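Local coordinates for ribosomal-protein-serine acetyltransferase, putative (Vibrio cholerae O1 biovar eltor, PDB 2FCK), which probably transfers acetyl groups to protein N-termini that begin with serine or alanine, as a member of the GNAT acetyltransferase family, at residues L28-C31 with I32-Q36; F49-Q52 with E53-F57. All coordinates share one frame; numbering follows the deposited sequence.

Interaction 1 (L28-C31 with I32-Q36); sequences LVQC and IRQSQ
I32 meets the preceding turn of helix 25-33 through both its backbone and its side chain. Its amide donates to L28 O over 3.3 Å and makes a second, weak bond to V29 O. A chi1 of -65° sets CG1 of I32 beside the backbone N, where it rests 3.6 Å from L28 O. The bond from R33 N to V29 O is shorter, 2.8 Å, and nearly in line with the carbonyl. Beside it the side chains of V29 and R33 run alongside each other in the same direction: V29 CG1 touches R33 CD at 3.6 Å, so that the methyl packs on the CD methylene of the arginine and approaches its guanidinium obliquely. The C31 side chain packs on W104 of strand 98-105. One residue further on, Q34 N donates to Q30 O over 2.9 Å, with the donor tilted from the carbonyl plane. With chi1 at -77°, Q34 CG lies beside its own backbone N and comes within 3.9 Å of Q30 CG; the two terminal amides are turned 83° apart. Beyond, S35 OG hydrogen-bonds D107 and the amides of T37 and L38. Main-chain bonds therefore carry the polar part of this turn, whereas its side chains meet through carbon, even where they end in charge or amide.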
ATOM      1  N   LEU A  28     -24.732  12.550  -9.110  1.00 39.65           N
ATOM      2  CA  LEU A  28     -23.330  12.294  -9.451  1.00 39.25           C
ATOM      3  C   LEU A  28     -23.040  12.752 -10.893  1.00 39.36           C
ATOM      4  O   LEU A  28     -21.982  13.316 -11.179  1.00 39.95           O
ATOM      5  CB  LEU A  28     -23.012  10.809  -9.272  1.00 36.89           C
ATOM      6  CG  LEU A  28     -21.576  10.401  -9.660  1.00 37.13           C
ATOM      7  CD1 LEU A  28     -20.545  11.193  -8.870  1.00 36.00           C
ATOM      8  CD2 LEU A  28     -21.359   8.889  -9.476  1.00 39.28           C
ATOM      9  N   VAL A  29     -23.976  12.478 -11.794  1.00 40.70           N
ATOM     10  CA  VAL A  29     -23.879  12.954 -13.179  1.00 42.31           C
ATOM     11  C   VAL A  29     -23.788  14.489 -13.235  1.00 41.78           C
ATOM     12  O   VAL A  29     -22.862  15.010 -13.874  1.00 42.29           O
ATOM     13  CB  VAL A  29     -25.050  12.429 -14.044  1.00 42.90           C
ATOM     14  CG1 VAL A  29     -25.232  13.272 -15.303  1.00 44.22           C
ATOM     15  CG2 VAL A  29     -24.793  10.989 -14.400  1.00 43.48           C
ATOM     16  N   GLN A  30     -24.685  15.190 -12.538  1.00 40.85           N
ATOM     17  CA  GLN A  30     -24.632  16.659 -12.418  1.00 40.18           C
ATOM     18  C   GLN A  30     -23.260  17.127 -11.946  1.00 38.50           C
ATOM     19  O   GLN A  30     -22.719  18.085 -12.496  1.00 36.28           O
ATOM     20  CB  GLN A  30     -25.712  17.249 -11.494  1.00 39.84           C
ATOM     21  CG  GLN A  30     -25.495  18.771 -11.121  1.00 41.87           C
ATOM     22  CD  GLN A  30     -26.615  19.430 -10.301  1.00 42.46           C
ATOM     23  OE1 GLN A  30     -27.782  19.176 -10.544  1.00 46.23           O
ATOM     24  NE2 GLN A  30     -26.247  20.308  -9.346  1.00 44.73           N
ATOM     25  N   CYS A  31     -22.704  16.455 -10.942  0.50 37.16           N
ATOM     26  CA  CYS A  31     -21.453  16.901 -10.352  0.50 36.90           C
ATOM     27  C   CYS A  31     -20.310  16.899 -11.382  0.50 37.00           C
ATOM     28  O   CYS A  31     -19.478  17.812 -11.395  0.50 36.83           O
ATOM     29  CB  CYS A  31     -21.103  16.067  -9.120  0.50 37.44           C
ATOM     30  SG  CYS A  31     -19.657  16.632  -8.219  0.50 36.67           S
ATOM     31  N   ILE A  32     -20.291  15.888 -12.251  1.00 37.12           N
ATOM     32  CA  ILE A  32     -19.274  15.793 -13.282  1.00 37.54           C
ATOM     33  C   ILE A  32     -19.613  16.725 -14.433  1.00 35.66           C
ATOM     34  O   ILE A  32     -18.724  17.409 -14.966  1.00 35.40           O
ATOM     35  CB  ILE A  32     -19.161  14.338 -13.771  1.00 37.64           C
ATOM     36  CG1 ILE A  32     -18.667  13.462 -12.614  1.00 41.17           C
ATOM     37  CG2 ILE A  32     -18.256  14.245 -15.033  1.00 40.43           C
ATOM     38  CD1 ILE A  32     -17.270  13.818 -12.137  1.00 44.90           C
ATOM     39  N   ARG A  33     -20.893  16.753 -14.819  1.00 32.45           N
ATOM     40  CA  ARG A  33     -21.290  17.515 -15.988  1.00 32.73           C
ATOM     41  C   ARG A  33     -21.017  18.991 -15.765  1.00 31.26           C
ATOM     42  O   ARG A  33     -20.826  19.725 -16.743  1.00 31.88           O
ATOM     43  CB  ARG A  33     -22.751  17.329 -16.322  1.00 32.86           C
ATOM     44  CG  ARG A  33     -23.025  16.648 -17.638  1.00 38.62           C
ATOM     45  CD  ARG A  33     -23.072  15.196 -17.493  1.00 46.02           C
ATOM     46  NE  ARG A  33     -23.604  14.575 -18.707  1.00 48.46           N
ATOM     47  CZ  ARG A  33     -22.869  13.938 -19.628  1.00 51.30           C
ATOM     48  NH1 ARG A  33     -21.546  13.851 -19.520  1.00 48.99           N
ATOM     49  NH2 ARG A  33     -23.474  13.402 -20.684  1.00 51.02           N
ATOM     50  N   GLN A  34     -21.091  19.425 -14.499  1.00 30.00           N
ATOM     51  CA  GLN A  34     -20.981  20.858 -14.216  1.00 31.19           C
ATOM     52  C   GLN A  34     -19.513  21.288 -14.139  1.00 33.07           C
ATOM     53  O   GLN A  34     -19.241  22.494 -14.215  1.00 36.04           O
ATOM     54  CB  GLN A  34     -21.660  21.246 -12.915  1.00 30.89           C
ATOM     55  CG  GLN A  34     -23.183  21.299 -13.078  1.00 29.20           C
ATOM     56  CD  GLN A  34     -23.625  22.246 -14.172  1.00 27.82           C
ATOM     57  OE1 GLN A  34     -23.174  23.400 -14.186  1.00 29.39           O
ATOM     58  NE2 GLN A  34     -24.557  21.821 -15.076  1.00 26.90           N
ATOM     59  N   SER A  35     -18.607  20.331 -14.060  1.00 34.03           N
ATOM     60  CA  SER A  35     -17.194  20.664 -13.882  1.00 35.65           C
ATOM     61  C   SER A  35     -16.441  20.806 -15.212  1.00 36.14           C
ATOM     62  O   SER A  35     -16.500  19.921 -16.062  1.00 36.36           O
ATOM     63  CB  SER A  35     -16.507  19.603 -13.035  1.00 37.09           C
ATOM     64  OG  SER A  35     -15.102  19.879 -13.053  1.00 41.43           O
ATOM     65  N   GLN A  36     -15.729  21.918 -15.385  1.00 34.93           N
ATOM     66  CA  GLN A  36     -14.902  22.121 -16.581  1.00 36.85           C
ATOM     67  C   GLN A  36     -13.814  21.051 -16.721  1.00 37.08           C
ATOM     68  O   GLN A  36     -13.435  20.677 -17.848  1.00 37.39           O
ATOM     69  CB  GLN A  36     -14.245  23.500 -16.497  1.00 35.59           C
ATOM     70  CG  GLN A  36     -13.236  23.803 -17.595  1.00 37.69           C
ATOM     71  CD  GLN A  36     -12.779  25.254 -17.551  1.00 39.04           C
ATOM     72  OE1 GLN A  36     -13.038  25.967 -16.586  1.00 44.74           O
ATOM     73  NE2 GLN A  36     -12.082  25.679 -18.577  1.00 43.81           N
TER

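Interaction 2 (F49-Q52 with E53-F57); sequences FSQQ and EAEQF
This is the N-terminal cap and first turn of helix 51-66, a surface contact where the chain enters the second helix of the acetyltransferase domain. S50 holds the N-cap position: its OG accepts from E53 N at 3.1 Å, an N-H...O angle of 141°. A chi1 of 37° places OG between the backbone N and the carbonyl carbon, from where it can reach round to that amide and also lie against E53 CB. The following amides turn to backbone oxygens, A54 N to S50 O at 2.9 Å and E55 N to Q51 O at 2.8 Å, the latter almost straight at the hydrogen (169°). Just before the cap, the F49 ring reaches to the start of the helix; CZ packs on A54 CB at 3.7 Å and CE1 lies 3.9 Å from E53 CB, both methylene and methyl oblique to the ring. The E55 chain extends back past Q51 O, leaving OE2 3.8 Å from Q51 NE2, a loose approach of carboxylate and amide. The serine thus satisfies an early amide of the helix, the F49 ring packs on the E53 methylene and A54 methyl of the first turn, and the E53 and E55 carboxylates near this end would probably interact favourably with the helix dipole.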
ATOM      1  N   PHE A  49     -20.586  10.345 -20.498  1.00 63.84           N
ATOM      2  CA  PHE A  49     -20.739   9.825 -19.139  1.00 63.60           C
ATOM      3  C   PHE A  49     -22.206   9.630 -18.774  1.00 63.50           C
ATOM      4  O   PHE A  49     -22.951  10.594 -18.545  1.00 63.72           O
ATOM      5  CB  PHE A  49     -20.059  10.733 -18.120  1.00 63.59           C
ATOM      6  CG  PHE A  49     -20.352  10.363 -16.693  1.00 63.59           C
ATOM      7  CD1 PHE A  49     -20.014   9.102 -16.201  1.00 62.51           C
ATOM      8  CD2 PHE A  49     -20.962  11.276 -15.838  1.00 63.28           C
ATOM      9  CE1 PHE A  49     -20.275   8.741 -14.884  1.00 61.58           C
ATOM     10  CE2 PHE A  49     -21.227  10.929 -14.509  1.00 64.30           C
ATOM     11  CZ  PHE A  49     -20.881   9.649 -14.035  1.00 62.60           C
ATOM     12  N   SER A  50     -22.607   8.365 -18.721  1.00 63.01           N
ATOM     13  CA  SER A  50     -24.018   8.003 -18.601  1.00 62.14           C
ATOM     14  C   SER A  50     -24.476   7.940 -17.146  1.00 61.14           C
ATOM     15  O   SER A  50     -23.683   7.644 -16.259  1.00 61.13           O
ATOM     16  CB  SER A  50     -24.249   6.643 -19.280  1.00 62.06           C
ATOM     17  OG  SER A  50     -23.139   5.769 -19.068  1.00 62.41           O
ATOM     18  N   GLN A  51     -25.761   8.196 -16.908  1.00 60.52           N
ATOM     19  CA  GLN A  51     -26.365   7.871 -15.623  1.00 59.51           C
ATOM     20  C   GLN A  51     -26.216   6.386 -15.277  1.00 58.56           C
ATOM     21  O   GLN A  51     -26.075   6.038 -14.106  1.00 57.79           O
ATOM     22  CB  GLN A  51     -27.827   8.291 -15.575  1.00 59.84           C
ATOM     23  CG  GLN A  51     -28.581   7.675 -14.403  1.00 61.83           C
ATOM     24  CD  GLN A  51     -29.888   8.362 -14.114  1.00 63.75           C
ATOM     25  OE1 GLN A  51     -29.921   9.559 -13.823  1.00 65.59           O
ATOM     26  NE2 GLN A  51     -30.982   7.604 -14.170  1.00 64.95           N
ATOM     27  N   GLN A  52     -26.232   5.511 -16.287  1.00 57.68           N
ATOM     28  CA  GLN A  52     -25.975   4.091 -16.054  1.00 57.00           C
ATOM     29  C   GLN A  52     -24.530   3.825 -15.631  1.00 55.71           C
ATOM     30  O   GLN A  52     -24.262   2.947 -14.805  1.00 55.12           O
ATOM     31  CB  GLN A  52     -26.358   3.240 -17.273  1.00 57.09           C
ATOM     32  CG  GLN A  52     -26.660   1.799 -16.899  1.00 58.43           C
ATOM     33  CD  GLN A  52     -27.048   0.936 -18.089  1.00 58.96           C
ATOM     34  OE1 GLN A  52     -26.314   0.853 -19.084  1.00 61.93           O
ATOM     35  NE2 GLN A  52     -28.199   0.268 -17.984  1.00 59.98           N
ATOM     36  N   GLU A  53     -23.599   4.584 -16.199  1.00 54.91           N
ATOM     37  CA  GLU A  53     -22.217   4.591 -15.722  1.00 54.38           C
ATOM     38  C   GLU A  53     -22.111   5.112 -14.279  1.00 52.59           C
ATOM     39  O   GLU A  53     -21.379   4.549 -13.473  1.00 52.57           O
ATOM     40  CB  GLU A  53     -21.315   5.394 -16.657  1.00 54.87           C
ATOM     41  CG  GLU A  53     -20.371   4.525 -17.485  1.00 57.69           C
ATOM     42  CD  GLU A  53     -19.311   3.812 -16.619  1.00 62.16           C
ATOM     43  OE1 GLU A  53     -18.634   2.881 -17.137  1.00 64.07           O
ATOM     44  OE2 GLU A  53     -19.161   4.173 -15.418  1.00 65.05           O
ATOM     45  N   ALA A  54     -22.878   6.152 -13.967  1.00 51.45           N
ATOM     46  CA  ALA A  54     -22.963   6.684 -12.595  1.00 49.83           C
ATOM     47  C   ALA A  54     -23.493   5.592 -11.636  1.00 48.38           C
ATOM     48  O   ALA A  54     -22.883   5.312 -10.600  1.00 47.62           O
ATOM     49  CB  ALA A  54     -23.854   7.929 -12.559  1.00 49.93           C
ATOM     50  N   GLU A  55     -24.611   4.974 -12.003  1.00 47.54           N
ATOM     51  CA  GLU A  55     -25.166   3.861 -11.229  1.00 46.61           C
ATOM     52  C   GLU A  55     -24.118   2.770 -10.988  1.00 45.42           C
ATOM     53  O   GLU A  55     -23.950   2.325  -9.861  1.00 44.66           O
ATOM     54  CB  GLU A  55     -26.408   3.276 -11.902  1.00 46.86           C
ATOM     55  CG  GLU A  55     -27.631   4.134 -11.788  1.00 49.41           C
ATOM     56  CD  GLU A  55     -28.789   3.640 -12.618  1.00 51.94           C
ATOM     57  OE1 GLU A  55     -28.682   2.557 -13.255  1.00 52.38           O
ATOM     58  OE2 GLU A  55     -29.829   4.341 -12.619  1.00 53.15           O
ATOM     59  N   GLN A  56     -23.403   2.349 -12.034  1.00 45.65           N
ATOM     60  CA  GLN A  56     -22.397   1.282 -11.911  1.00 45.71           C
ATOM     61  C   GLN A  56     -21.267   1.624 -10.908  1.00 44.14           C
ATOM     62  O   GLN A  56     -20.827   0.800 -10.077  1.00 43.17           O
ATOM     63  CB  GLN A  56     -21.855   0.936 -13.308  1.00 46.33           C
ATOM     64  CG  GLN A  56     -20.387   0.489 -13.348  1.00 49.54           C
ATOM     65  CD  GLN A  56     -20.026  -0.332 -14.581  1.00 50.83           C
ATOM     66  OE1 GLN A  56     -20.907  -0.841 -15.295  1.00 55.86           O
ATOM     67  NE2 GLN A  56     -18.722  -0.492 -14.822  1.00 54.76           N
ATOM     68  N   PHE A  57     -20.808   2.858 -11.007  1.00 43.04           N
ATOM     69  CA  PHE A  57     -19.794   3.377 -10.094  1.00 42.43           C
ATOM     70  C   PHE A  57     -20.274   3.413  -8.646  1.00 41.09           C
ATOM     71  O   PHE A  57     -19.544   3.035  -7.744  1.00 41.32           O
ATOM     72  CB  PHE A  57     -19.359   4.772 -10.514  1.00 42.77           C
ATOM     73  CG  PHE A  57     -18.389   5.402  -9.542  1.00 42.85           C
ATOM     74  CD1 PHE A  57     -17.046   5.005  -9.497  1.00 44.69           C
ATOM     75  CD2 PHE A  57     -18.840   6.325  -8.619  1.00 42.66           C
ATOM     76  CE1 PHE A  57     -16.165   5.570  -8.558  1.00 46.43           C
ATOM     77  CE2 PHE A  57     -17.974   6.891  -7.706  1.00 47.16           C
ATOM     78  CZ  PHE A  57     -16.635   6.517  -7.666  1.00 44.26           C
TER

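In the fold
Interactions 1 and 2 belong to successive helices, 25-33 and 51-66, and sit in the C-terminal part of the first and at the start of the second, with centres 12 Å apart. Interaction 1 is partly buried, L28 and C31 turning to W104 of strand 98-105; interaction 2 lies nearer the surface, with A54 its buried residue. They touch: V29 CG2 packs on F49 CE2 at 3.6 Å and on A54 CB at 3.7 Å, R33 also touches F49, and L28 CD2 meets F57 CD2. W44 adds to this apolar seam, stacking on F57 and meeting F49 with planes about 55° apart. Only interaction 2 has a side-chain cap across its segments; interaction 1 is bonded there through the backbone alone.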